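Protein argonaute (Aquifex aeolicus, PDB 1YVU) cleaves target RNA as a DNA-guided endonuclease, using short single-stranded DNA guides to select the complementary strand and divalent metal ions, preferably magnesium, for cleavage. Local coordinates at residues Val110-Lys121 and Leu286-Tyr294; Leu6-Tyr14 and Glu150-Asp158. All blocks are in the same frame, centred on the assembly; numbering follows the deposited sequence.

Interaction 1 of 2, residues Val110-Lys121 and Leu286-Tyr294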
loop_
_atom_site.group_PDB
_atom_site.type_symbol
_atom_site.label_atom_id
_atom_site.label_comp_id
_atom_site.label_asym_id
_atom_site.label_seq_id
_atom_site.Cartn_x
_atom_site.Cartn_y
_atom_site.Cartn_z
ATOM N N VAL A 110 -19.166 21.397 -3.338
ATOM C CA VAL A 110 -18.183 21.737 -4.370
ATOM C C VAL A 110 -17.451 20.546 -5.007
ATOM O O VAL A 110 -17.044 20.600 -6.169
ATOM C CB VAL A 110 -17.222 22.817 -3.836
ATOM C CG1 VAL A 110 -16.431 22.294 -2.654
ATOM C CG2 VAL A 110 -16.354 23.410 -4.964
ATOM N N LYS A 111 -17.351 19.454 -4.259
ATOM C CA LYS A 111 -16.721 18.246 -4.772
ATOM C C LYS A 111 -17.783 17.527 -5.630
ATOM O O LYS A 111 -17.466 16.844 -6.602
ATOM C CB LYS A 111 -16.228 17.368 -3.621
ATOM C CG LYS A 111 -15.027 16.515 -4.013
ATOM C CD LYS A 111 -14.789 15.293 -3.109
ATOM C CE LYS A 111 -14.322 15.674 -1.716
ATOM N NZ LYS A 111 -13.398 14.635 -1.245
ATOM N N ASP A 112 -19.049 17.776 -5.310
ATOM C CA ASP A 112 -20.161 17.201 -6.051
ATOM C C ASP A 112 -20.381 17.973 -7.352
ATOM O O ASP A 112 -20.769 17.378 -8.358
ATOM C CB ASP A 112 -21.434 17.231 -5.213
ATOM C CG ASP A 112 -21.273 16.519 -3.900
ATOM O OD1 ASP A 112 -20.609 15.455 -3.870
ATOM O OD2 ASP A 112 -21.803 17.036 -2.893
ATOM N N LYS A 113 -20.128 19.290 -7.332
ATOM C CA LYS A 113 -20.262 20.113 -8.540
ATOM C C LYS A 113 -19.151 19.702 -9.503
ATOM O O LYS A 113 -19.392 19.571 -10.700
ATOM C CB LYS A 113 -20.154 21.625 -8.264
ATOM C CG LYS A 113 -20.845 22.506 -9.364
ATOM C CD LYS A 113 -20.261 23.926 -9.475
ATOM C CE LYS A 113 -20.880 24.734 -10.632
ATOM N NZ LYS A 113 -20.152 26.040 -10.832
ATOM N N PHE A 114 -17.971 19.404 -8.950
ATOM C CA PHE A 114 -16.823 18.985 -9.741
ATOM C C PHE A 114 -17.035 17.637 -10.403
ATOM O O PHE A 114 -16.831 17.507 -11.605
ATOM C CB PHE A 114 -15.544 18.932 -8.912
ATOM C CG PHE A 114 -14.310 18.655 -9.738
ATOM C CD1 PHE A 114 -13.850 19.615 -10.676
ATOM C CD2 PHE A 114 -13.652 17.409 -9.656
ATOM C CE1 PHE A 114 -12.746 19.339 -11.539
ATOM C CE2 PHE A 114 -12.541 17.109 -10.512
ATOM C CZ PHE A 114 -12.090 18.082 -11.459
ATOM N N ILE A 115 -17.374 16.624 -9.609
ATOM C CA ILE A 115 -17.623 15.278 -10.131
ATOM C C ILE A 115 -18.645 15.333 -11.291
ATOM O O ILE A 115 -18.332 14.885 -12.389
ATOM C CB ILE A 115 -17.985 14.304 -8.952
ATOM C CG1 ILE A 115 -16.678 13.843 -8.283
ATOM C CG2 ILE A 115 -18.855 13.113 -9.402
ATOM C CD1 ILE A 115 -16.785 13.534 -6.794
ATOM N N SER A 116 -19.729 16.094 -11.108
ATOM C CA SER A 116 -20.758 16.238 -12.138
ATOM C C SER A 116 -20.318 17.048 -13.370
ATOM O O SER A 116 -20.819 16.805 -14.463
ATOM C CB SER A 116 -22.072 16.782 -11.542
ATOM O OG SER A 116 -22.148 18.200 -11.581
ATOM N N ASP A 117 -19.385 17.984 -13.190
ATOM C CA ASP A 117 -18.875 18.804 -14.297
ATOM C C ASP A 117 -17.759 18.068 -15.076
ATOM O O ASP A 117 -17.466 18.399 -16.238
ATOM C CB ASP A 117 -18.351 20.164 -13.794
ATOM C CG ASP A 117 -19.465 21.157 -13.430
ATOM O OD1 ASP A 117 -20.447 20.782 -12.754
ATOM O OD2 ASP A 117 -19.333 22.344 -13.801
ATOM N N PHE A 118 -17.162 17.060 -14.437
ATOM C CA PHE A 118 -16.103 16.259 -15.045
ATOM C C PHE A 118 -16.724 15.123 -15.857
ATOM O O PHE A 118 -16.065 14.524 -16.686
ATOM C CB PHE A 118 -15.166 15.701 -13.961
ATOM C CG PHE A 118 -13.891 15.094 -14.499
ATOM C CD1 PHE A 118 -12.781 15.899 -14.800
ATOM C CD2 PHE A 118 -13.795 13.718 -14.706
ATOM C CE1 PHE A 118 -11.569 15.323 -15.316
ATOM C CE2 PHE A 118 -12.608 13.134 -15.214
ATOM C CZ PHE A 118 -11.495 13.930 -15.518
ATOM N N TYR A 119 -17.975 14.787 -15.556
ATOM C CA TYR A 119 -18.692 13.747 -16.287
ATOM C C TYR A 119 -19.251 14.357 -17.569
ATOM O O TYR A 119 -19.133 13.761 -18.627
ATOM C CB TYR A 119 -19.831 13.178 -15.444
ATOM C CG TYR A 119 -19.426 12.190 -14.376
ATOM C CD1 TYR A 119 -18.258 12.370 -13.623
ATOM C CD2 TYR A 119 -20.260 11.097 -14.054
ATOM C CE1 TYR A 119 -17.923 11.515 -12.573
ATOM C CE2 TYR A 119 -19.935 10.207 -12.986
ATOM C CZ TYR A 119 -18.760 10.437 -12.249
ATOM O OH TYR A 119 -18.431 9.634 -11.178
ATOM N N LYS A 120 -19.769 15.590 -17.477
ATOM C CA LYS A 120 -20.340 16.323 -18.621
ATOM C C LYS A 120 -19.391 16.446 -19.835
ATOM O O LYS A 120 -19.791 16.137 -20.975
ATOM C CB LYS A 120 -20.867 17.700 -18.177
ATOM C CG LYS A 120 -22.100 17.587 -17.277
ATOM C CD LYS A 120 -22.936 18.853 -17.224
ATOM C CE LYS A 120 -24.202 18.614 -16.406
ATOM N NZ LYS A 120 -25.224 19.667 -16.632
ATOM N N LYS A 121 -18.132 16.807 -19.574
ATOM C CA LYS A 121 -17.140 16.936 -20.640
ATOM C C LYS A 121 -16.399 15.620 -20.895
ATOM O O LYS A 121 -16.077 15.310 -22.038
ATOM C CB LYS A 121 -16.083 18.006 -20.320
ATOM C CG LYS A 121 -16.527 19.298 -19.650
ATOM C CD LYS A 121 -15.297 20.198 -19.470
ATOM C CE LYS A 121 -15.590 21.449 -18.651
ATOM N NZ LYS A 121 -14.353 22.262 -18.414
ATOM N N LEU A 286 -5.025 19.751 -13.347
ATOM C CA LEU A 286 -6.358 19.308 -12.958
ATOM C C LEU A 286 -6.528 19.605 -11.483
ATOM O O LEU A 286 -7.511 20.210 -11.095
ATOM C CB LEU A 286 -6.511 17.809 -13.193
ATOM C CG LEU A 286 -7.810 17.233 -13.747
ATOM C CD1 LEU A 286 -8.902 18.281 -13.910
ATOM C CD2 LEU A 286 -7.481 16.493 -15.041
ATOM N N ILE A 287 -5.547 19.194 -10.678
ATOM C CA ILE A 287 -5.522 19.472 -9.244
ATOM C C ILE A 287 -5.642 20.990 -9.131
ATOM O O ILE A 287 -6.489 21.469 -8.377
ATOM C CB ILE A 287 -4.203 18.976 -8.617
ATOM C CG1 ILE A 287 -4.257 17.463 -8.486
ATOM C CG2 ILE A 287 -3.862 19.683 -7.286
ATOM C CD1 ILE A 287 -2.882 16.865 -8.347
ATOM N N ARG A 288 -4.900 21.717 -9.992
ATOM C CA ARG A 288 -4.922 23.190 -10.039
ATOM C C ARG A 288 -6.299 23.680 -10.435
ATOM O O ARG A 288 -6.684 24.753 -10.023
ATOM C CB ARG A 288 -3.889 23.784 -11.009
ATOM C CG ARG A 288 -2.438 23.754 -10.542
ATOM C CD ARG A 288 -1.494 24.197 -11.659
ATOM N NE ARG A 288 -0.100 23.873 -11.370
ATOM C CZ ARG A 288 0.933 24.687 -11.576
ATOM N NH1 ARG A 288 0.759 25.899 -12.089
ATOM N NH2 ARG A 288 2.147 24.309 -11.209
ATOM N N TYR A 289 -7.058 22.888 -11.181
ATOM C CA TYR A 289 -8.404 23.322 -11.556
ATOM C C TYR A 289 -9.390 23.087 -10.401
ATOM O O TYR A 289 -10.300 23.880 -10.195
ATOM C CB TYR A 289 -8.868 22.623 -12.853
ATOM C CG TYR A 289 -10.186 23.131 -13.448
ATOM C CD1 TYR A 289 -10.269 24.397 -14.090
ATOM C CD2 TYR A 289 -11.355 22.331 -13.400
ATOM C CE1 TYR A 289 -11.511 24.850 -14.682
ATOM C CE2 TYR A 289 -12.589 22.766 -13.984
ATOM C CZ TYR A 289 -12.662 24.018 -14.621
ATOM O OH TYR A 289 -13.860 24.405 -15.199
ATOM N N ILE A 290 -9.158 22.032 -9.621
ATOM C CA ILE A 290 -10.011 21.666 -8.481
ATOM C C ILE A 290 -9.890 22.706 -7.365
ATOM O O ILE A 290 -10.891 23.097 -6.751
ATOM C CB ILE A 290 -9.622 20.273 -7.922
ATOM C CG1 ILE A 290 -9.553 19.262 -9.058
ATOM C CG2 ILE A 290 -10.652 19.785 -6.904
ATOM C CD1 ILE A 290 -8.975 17.919 -8.699
ATOM N N LEU A 291 -8.657 23.153 -7.127
ATOM C CA LEU A 291 -8.330 24.158 -6.112
ATOM C C LEU A 291 -9.101 25.451 -6.293
ATOM O O LEU A 291 -9.681 25.965 -5.342
ATOM C CB LEU A 291 -6.856 24.522 -6.177
ATOM C CG LEU A 291 -5.763 23.763 -5.466
ATOM C CD1 LEU A 291 -4.591 24.717 -5.438
ATOM C CD2 LEU A 291 -6.178 23.438 -4.059
ATOM N N ARG A 292 -9.109 25.951 -7.532
ATOM C CA ARG A 292 -9.786 27.189 -7.887
ATOM C C ARG A 292 -11.253 27.197 -7.437
ATOM O O ARG A 292 -11.679 28.146 -6.779
ATOM C CB ARG A 292 -9.662 27.451 -9.394
ATOM C CG ARG A 292 -8.231 27.622 -9.927
ATOM C CD ARG A 292 -8.237 28.110 -11.374
ATOM N NE ARG A 292 -7.009 27.827 -12.125
ATOM C CZ ARG A 292 -6.646 28.455 -13.246
ATOM N NH1 ARG A 292 -7.402 29.423 -13.765
ATOM N NH2 ARG A 292 -5.528 28.093 -13.865
ATOM N N ARG A 293 -11.949 26.070 -7.642
ATOM C CA ARG A 293 -13.372 25.920 -7.277
ATOM C C ARG A 293 -13.639 25.890 -5.780
ATOM O O ARG A 293 -14.690 26.362 -5.316
ATOM C CB ARG A 293 -13.993 24.688 -7.936
ATOM C CG ARG A 293 -14.170 24.812 -9.437
ATOM C CD ARG A 293 -14.715 23.519 -9.982
ATOM N NE ARG A 293 -14.781 23.483 -11.441
ATOM C CZ ARG A 293 -15.850 23.100 -12.134
ATOM N NH1 ARG A 293 -16.964 22.725 -11.503
ATOM N NH2 ARG A 293 -15.793 23.044 -13.462
ATOM N N TYR A 294 -12.679 25.330 -5.039
ATOM C CA TYR A 294 -12.741 25.255 -3.579
ATOM C C TYR A 294 -12.609 26.668 -3.027
ATOM O O TYR A 294 -13.345 27.045 -2.119
ATOM C CB TYR A 294 -11.594 24.400 -2.991
ATOM C CG TYR A 294 -11.720 22.890 -3.076
ATOM C CD1 TYR A 294 -10.676 22.056 -2.636
ATOM C CD2 TYR A 294 -12.868 22.279 -3.623
ATOM C CE1 TYR A 294 -10.783 20.643 -2.751
ATOM C CE2 TYR A 294 -12.990 20.868 -3.739
ATOM C CZ TYR A 294 -11.955 20.065 -3.308
ATOM O OH TYR A 294 -12.106 18.719 -3.454
#

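Interaction 2 of 2, residues Leu6-Tyr14 and Glu150-Asp158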
loop_
_atom_site.group_PDB
_atom_site.type_symbol
_atom_site.label_atom_id
_atom_site.label_comp_id
_atom_site.label_asym_id
_atom_site.label_seq_id
_atom_site.Cartn_x
_atom_site.Cartn_y
_atom_site.Cartn_z
ATOM N N LEU A 6 7.910 20.113 -7.837
ATOM C CA LEU A 6 6.633 20.480 -7.232
ATOM C C LEU A 6 5.867 19.307 -6.647
ATOM O O LEU A 6 6.049 18.180 -7.086
ATOM C CB LEU A 6 5.738 21.178 -8.256
ATOM C CG LEU A 6 6.212 22.409 -9.000
ATOM C CD1 LEU A 6 5.024 22.994 -9.737
ATOM C CD2 LEU A 6 6.730 23.401 -8.046
ATOM N N LEU A 7 5.022 19.596 -5.646
ATOM C CA LEU A 7 4.180 18.606 -4.972
ATOM C C LEU A 7 2.755 19.125 -4.752
ATOM O O LEU A 7 2.553 20.338 -4.554
ATOM C CB LEU A 7 4.715 18.246 -3.586
ATOM C CG LEU A 7 6.008 17.492 -3.283
ATOM C CD1 LEU A 7 7.025 18.479 -2.750
ATOM C CD2 LEU A 7 5.808 16.419 -2.257
ATOM N N ASN A 8 1.838 18.151 -4.574
ATOM C CA ASN A 8 0.389 18.286 -4.296
ATOM C C ASN A 8 0.118 19.003 -2.994
ATOM O O ASN A 8 -0.929 18.749 -2.368
ATOM C CB ASN A 8 -0.214 16.908 -3.994
ATOM C CG ASN A 8 -0.233 15.999 -5.144
ATOM O OD1 ASN A 8 -1.201 15.960 -5.895
ATOM N ND2 ASN A 8 0.802 15.197 -5.258
ATOM N N LEU A 9 1.088 19.769 -2.499
ATOM C CA LEU A 9 0.947 20.455 -1.210
ATOM C C LEU A 9 0.792 21.940 -1.341
ATOM O O LEU A 9 1.568 22.566 -2.027
ATOM C CB LEU A 9 2.134 20.125 -0.311
ATOM C CG LEU A 9 2.403 18.632 -0.088
ATOM C CD1 LEU A 9 3.806 18.384 0.357
ATOM C CD2 LEU A 9 1.418 18.083 0.875
ATOM N N TYR A 10 -0.244 22.490 -0.723
ATOM C CA TYR A 10 -0.518 23.918 -0.786
ATOM C C TYR A 10 -0.838 24.444 0.603
ATOM O O TYR A 10 -1.723 23.884 1.268
ATOM C CB TYR A 10 -1.762 24.165 -1.637
ATOM C CG TYR A 10 -1.736 23.571 -3.008
ATOM C CD1 TYR A 10 -2.194 22.249 -3.238
ATOM C CD2 TYR A 10 -1.203 24.298 -4.083
ATOM C CE1 TYR A 10 -2.094 21.660 -4.535
ATOM C CE2 TYR A 10 -1.111 23.739 -5.373
ATOM C CZ TYR A 10 -1.543 22.415 -5.593
ATOM O OH TYR A 10 -1.354 21.848 -6.833
ATOM N N ARG A 11 -0.220 25.578 0.986
ATOM C CA ARG A 11 -0.448 26.210 2.296
ATOM C C ARG A 11 -1.894 26.571 2.411
ATOM O O ARG A 11 -2.438 27.199 1.529
ATOM C CB ARG A 11 0.392 27.469 2.516
ATOM C CG ARG A 11 1.840 27.162 2.758
ATOM C CD ARG A 11 2.663 28.319 3.320
ATOM N NE ARG A 11 4.012 27.850 3.684
ATOM C CZ ARG A 11 5.101 28.613 3.796
ATOM N NH1 ARG A 11 5.034 29.923 3.581
ATOM N NH2 ARG A 11 6.270 28.051 4.105
ATOM N N ILE A 12 -2.536 25.981 3.405
ATOM C CA ILE A 12 -3.935 26.223 3.686
ATOM C C ILE A 12 -4.047 27.052 4.977
ATOM O O ILE A 12 -3.240 26.923 5.902
ATOM C CB ILE A 12 -4.772 24.885 3.690
ATOM C CG1 ILE A 12 -6.249 25.178 3.872
ATOM C CG2 ILE A 12 -4.286 23.894 4.745
ATOM C CD1 ILE A 12 -7.109 24.026 3.560
ATOM N N GLU A 13 -5.020 27.950 4.999
ATOM C CA GLU A 13 -5.232 28.828 6.132
ATOM C C GLU A 13 -6.712 29.068 6.383
ATOM O O GLU A 13 -7.519 29.032 5.451
ATOM C CB GLU A 13 -4.518 30.163 5.883
ATOM C CG GLU A 13 -3.118 30.231 6.473
ATOM C CD GLU A 13 -2.130 31.027 5.641
ATOM O OE1 GLU A 13 -2.498 32.031 5.002
ATOM O OE2 GLU A 13 -0.946 30.646 5.650
ATOM N N TYR A 14 -7.057 29.228 7.661
ATOM C CA TYR A 14 -8.427 29.504 8.091
ATOM C C TYR A 14 -8.460 30.715 9.060
ATOM O O TYR A 14 -7.901 30.675 10.168
ATOM C CB TYR A 14 -9.063 28.263 8.728
ATOM C CG TYR A 14 -10.548 28.391 9.005
ATOM C CD1 TYR A 14 -11.432 28.877 8.024
ATOM C CD2 TYR A 14 -11.080 28.029 10.251
ATOM C CE1 TYR A 14 -12.808 29.008 8.271
ATOM C CE2 TYR A 14 -12.467 28.153 10.517
ATOM C CZ TYR A 14 -13.328 28.650 9.521
ATOM O OH TYR A 14 -14.674 28.873 9.793
ATOM N N GLU A 150 8.226 23.535 8.998
ATOM C CA GLU A 150 8.165 24.868 9.577
ATOM C C GLU A 150 6.954 25.096 10.483
ATOM O O GLU A 150 7.047 25.861 11.454
ATOM C CB GLU A 150 8.220 25.903 8.459
ATOM C CG GLU A 150 9.177 25.537 7.329
ATOM C CD GLU A 150 9.730 26.752 6.615
ATOM O OE1 GLU A 150 8.928 27.516 6.025
ATOM O OE2 GLU A 150 10.970 26.942 6.637
ATOM N N GLY A 151 5.841 24.423 10.173
ATOM C CA GLY A 151 4.647 24.543 10.992
ATOM C C GLY A 151 3.327 24.929 10.342
ATOM O O GLY A 151 2.295 24.980 11.057
ATOM N N TYR A 152 3.342 25.193 9.025
ATOM C CA TYR A 152 2.136 25.577 8.270
ATOM C C TYR A 152 1.381 24.322 7.857
ATOM O O TYR A 152 1.990 23.263 7.640
ATOM C CB TYR A 152 2.487 26.388 7.008
ATOM C CG TYR A 152 3.430 27.548 7.258
ATOM C CD1 TYR A 152 2.945 28.862 7.499
ATOM C CD2 TYR A 152 4.822 27.330 7.366
ATOM C CE1 TYR A 152 3.852 29.945 7.871
ATOM C CE2 TYR A 152 5.728 28.393 7.731
ATOM C CZ TYR A 152 5.243 29.687 7.988
ATOM O OH TYR A 152 6.143 30.668 8.391
ATOM N N PHE A 153 0.053 24.431 7.798
ATOM C CA PHE A 153 -0.787 23.311 7.372
ATOM C C PHE A 153 -0.822 23.253 5.852
ATOM O O PHE A 153 -0.860 24.288 5.179
ATOM C CB PHE A 153 -2.202 23.427 7.931
ATOM C CG PHE A 153 -2.286 23.254 9.433
ATOM C CD1 PHE A 153 -3.347 23.831 10.161
ATOM C CD2 PHE A 153 -1.318 22.503 10.135
ATOM C CE1 PHE A 153 -3.444 23.665 11.558
ATOM C CE2 PHE A 153 -1.410 22.333 11.528
ATOM C CZ PHE A 153 -2.477 22.917 12.240
ATOM N N LEU A 154 -0.676 22.053 5.307
ATOM C CA LEU A 154 -0.684 21.886 3.859
ATOM C C LEU A 154 -1.889 21.091 3.398
ATOM O O LEU A 154 -2.259 20.088 4.023
ATOM C CB LEU A 154 0.577 21.158 3.395
ATOM C CG LEU A 154 1.896 21.739 3.890
ATOM C CD1 LEU A 154 3.067 20.867 3.548
ATOM C CD2 LEU A 154 2.042 23.158 3.340
ATOM N N LEU A 155 -2.558 21.557 2.350
ATOM C CA LEU A 155 -3.649 20.773 1.850
ATOM C C LEU A 155 -3.027 19.897 0.810
ATOM O O LEU A 155 -2.370 20.366 -0.128
ATOM C CB LEU A 155 -4.785 21.584 1.255
ATOM C CG LEU A 155 -5.929 20.729 0.675
ATOM C CD1 LEU A 155 -6.653 19.909 1.742
ATOM C CD2 LEU A 155 -6.895 21.625 -0.021
ATOM N N HIS A 156 -3.061 18.617 1.148
ATOM C CA HIS A 156 -2.594 17.572 0.280
ATOM C C HIS A 156 -3.850 17.242 -0.525
ATOM O O HIS A 156 -4.867 16.802 0.045
ATOM C CB HIS A 156 -2.138 16.367 1.093
ATOM C CG HIS A 156 -1.962 15.121 0.288
ATOM N ND1 HIS A 156 -1.888 15.130 -1.088
ATOM C CD2 HIS A 156 -1.920 13.820 0.662
ATOM C CE1 HIS A 156 -1.824 13.887 -1.535
ATOM N NE2 HIS A 156 -1.838 13.075 -0.493
ATOM N N LEU A 157 -3.764 17.496 -1.833
ATOM C CA LEU A 157 -4.869 17.238 -2.738
ATOM C C LEU A 157 -4.466 16.427 -3.963
ATOM O O LEU A 157 -3.539 16.782 -4.690
ATOM C CB LEU A 157 -5.522 18.558 -3.133
ATOM C CG LEU A 157 -6.652 18.681 -4.161
ATOM C CD1 LEU A 157 -7.762 17.677 -3.984
ATOM C CD2 LEU A 157 -7.201 20.067 -4.012
ATOM N N ASP A 158 -5.203 15.350 -4.192
ATOM C CA ASP A 158 -4.943 14.482 -5.322
ATOM C C ASP A 158 -6.240 14.119 -6.033
ATOM O O ASP A 158 -7.344 14.368 -5.526
ATOM C CB ASP A 158 -4.223 13.202 -4.854
ATOM C CG ASP A 158 -3.204 12.673 -5.872
ATOM O OD1 ASP A 158 -3.385 12.856 -7.103
ATOM O OD2 ASP A 158 -2.212 12.068 -5.412
#

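Interaction 1 of 2, residues Val110-Lys121 and Leu286-Tyr294
Phe114 and Arg293 interlock where helix 110-121 of linker L1 crosses helix 286-294 of linker L2, each a knob set among four residues of the opposite helix. The axes run at 136°, 10.2 Å apart at their closest. With CG trans to its backbone N (chi1 -173°), Phe114 brings the end of its ring to helix 286-294 and fits among Leu286, Tyr289, Ile290 and Arg293. Ile290 lies over one face of its ring, CG1 standing 4.1 Å from the centroid in a CH-pi contact. At the rim, Leu286 CD1 lies 4.0 Å from Phe114 CZ, and Tyr289 meets the ring edge to edge, its CD2 3.8 Å from Phe114 CE1. A flat aromatic suits this site, offering a face to a branched aliphatic chain and an edge to its neighbours.

Arg293 runs extended from CG to NE in the reverse direction, among Val110, Lys113, Phe114 and Asp117. Its guanidinium is almost perpendicular to the Phe114 ring, whose CD1 edge meets one guanidinium face. Arg293 NH1 makes a weak, 3.3 Å salt-bridge hydrogen bond to Asp117 OD2, while NH2 donates in the guanidinium plane to Tyr289 OH at 2.9 Å. Replacing Arg293 with a leucine would probably leave the Asp117 carboxylate without this countercharge and Tyr289 OH without its donor.

At the end of the contact, Val110 CG1 packs 3.7 Å from Tyr294 CD2. The Tyr294 hydroxyl is hydrogen-bonded to Glu143 of strand 134-147, which also forms a salt bridge with Lys111 NZ, itself hydrogen-bonded to Val141 O, so both helices share one carboxylate. The two knobs, buried Phe114 and partly exposed Arg293, thus carry much of the contact; Arg293 combines packing of its chain with a weak ionic link to Asp117, and its bond to Tyr289 within its own helix steadies the guanidinium.

Interaction 2 of 2, residues Leu6-Tyr14 and Glu150-Asp158
Strands 9-14 and 153-158 pair antiparallel within a five-stranded sheet, their short axes crossing at 132°, with Tyr10 and Leu155 as a hydrogen-bonded pair flanked by the non-hydrogen-bonded pairs Leu9-His156 and Arg11-Leu154. Tyr10 and Leu155 exchange two backbone bonds, the shorter from Leu155 N to Tyr10 O at 2.7 Å. Leu157 N continues the pairing by donating to Asn8 O at 3.1 Å. The pairing joins the N-terminal domain to linker L1, placing 9-14 between 153-165 and 303-305 of linker L2.

One face of the sheet carries Leu9, Arg11, Leu154 and His156. Leu154 spreads its two methyls between neighbours on the opposite strand: CD1 lies 4.0 Å from Leu9 CB, and CD2 rests beside Arg11 CG. One methyl of Leu9, CD2, meets His156 CB. On the reverse face, Ile12, branched at CB, covers two neighbours of the partner strand at once: CG2 touches Phe153 CB at 3.8 Å, while CD1 reaches Leu155 CB. Helix 94-107 covers this patch, Phe101 lying against both Ile12 and Leu155. Tyr10, also on this face, turns its ring edge to Leu155 O and sends its hydroxyl to Glu309.

The Arg11 side chain, with CG opposite the carbonyl carbon (chi1 -73°) and extended from CG to NE, ends beside the turn that precedes strand 153-158. Gly151 in that turn has backbone angles (phi 126°) at which a CB would collide with the preceding carbonyl. The long Arg11 chain lays its guanidinium flat over one face of Tyr152, a cation-pi stack with CZ 3.9 Å from the ring centroid. From the guanidinium edge, Arg11 NH2 forms a salt bridge to Glu150 OE1 at 3.3 Å.

How the interactions relate
From the N terminus, the chain first lays down 6-14, then builds the rest of the N-terminal domain and enters linker L1 through helix 110-121. Strand 153-158 returns to the start, closing the loop of interaction 2 over 135 intervening residues. Helix 286-294, reached after the PAZ domain, then packs against 110-121 and closes interaction 1. The segments alternate along the chain, so the two loops cross instead of nesting. Their centres are 19 Å apart, yet they touch: Leu291 CD2 lies 3.5 Å from Leu157 CD2, bringing the linker L2 helix against the sheet. Together they tie the N-terminal domain and both linkers into the PAZ lobe.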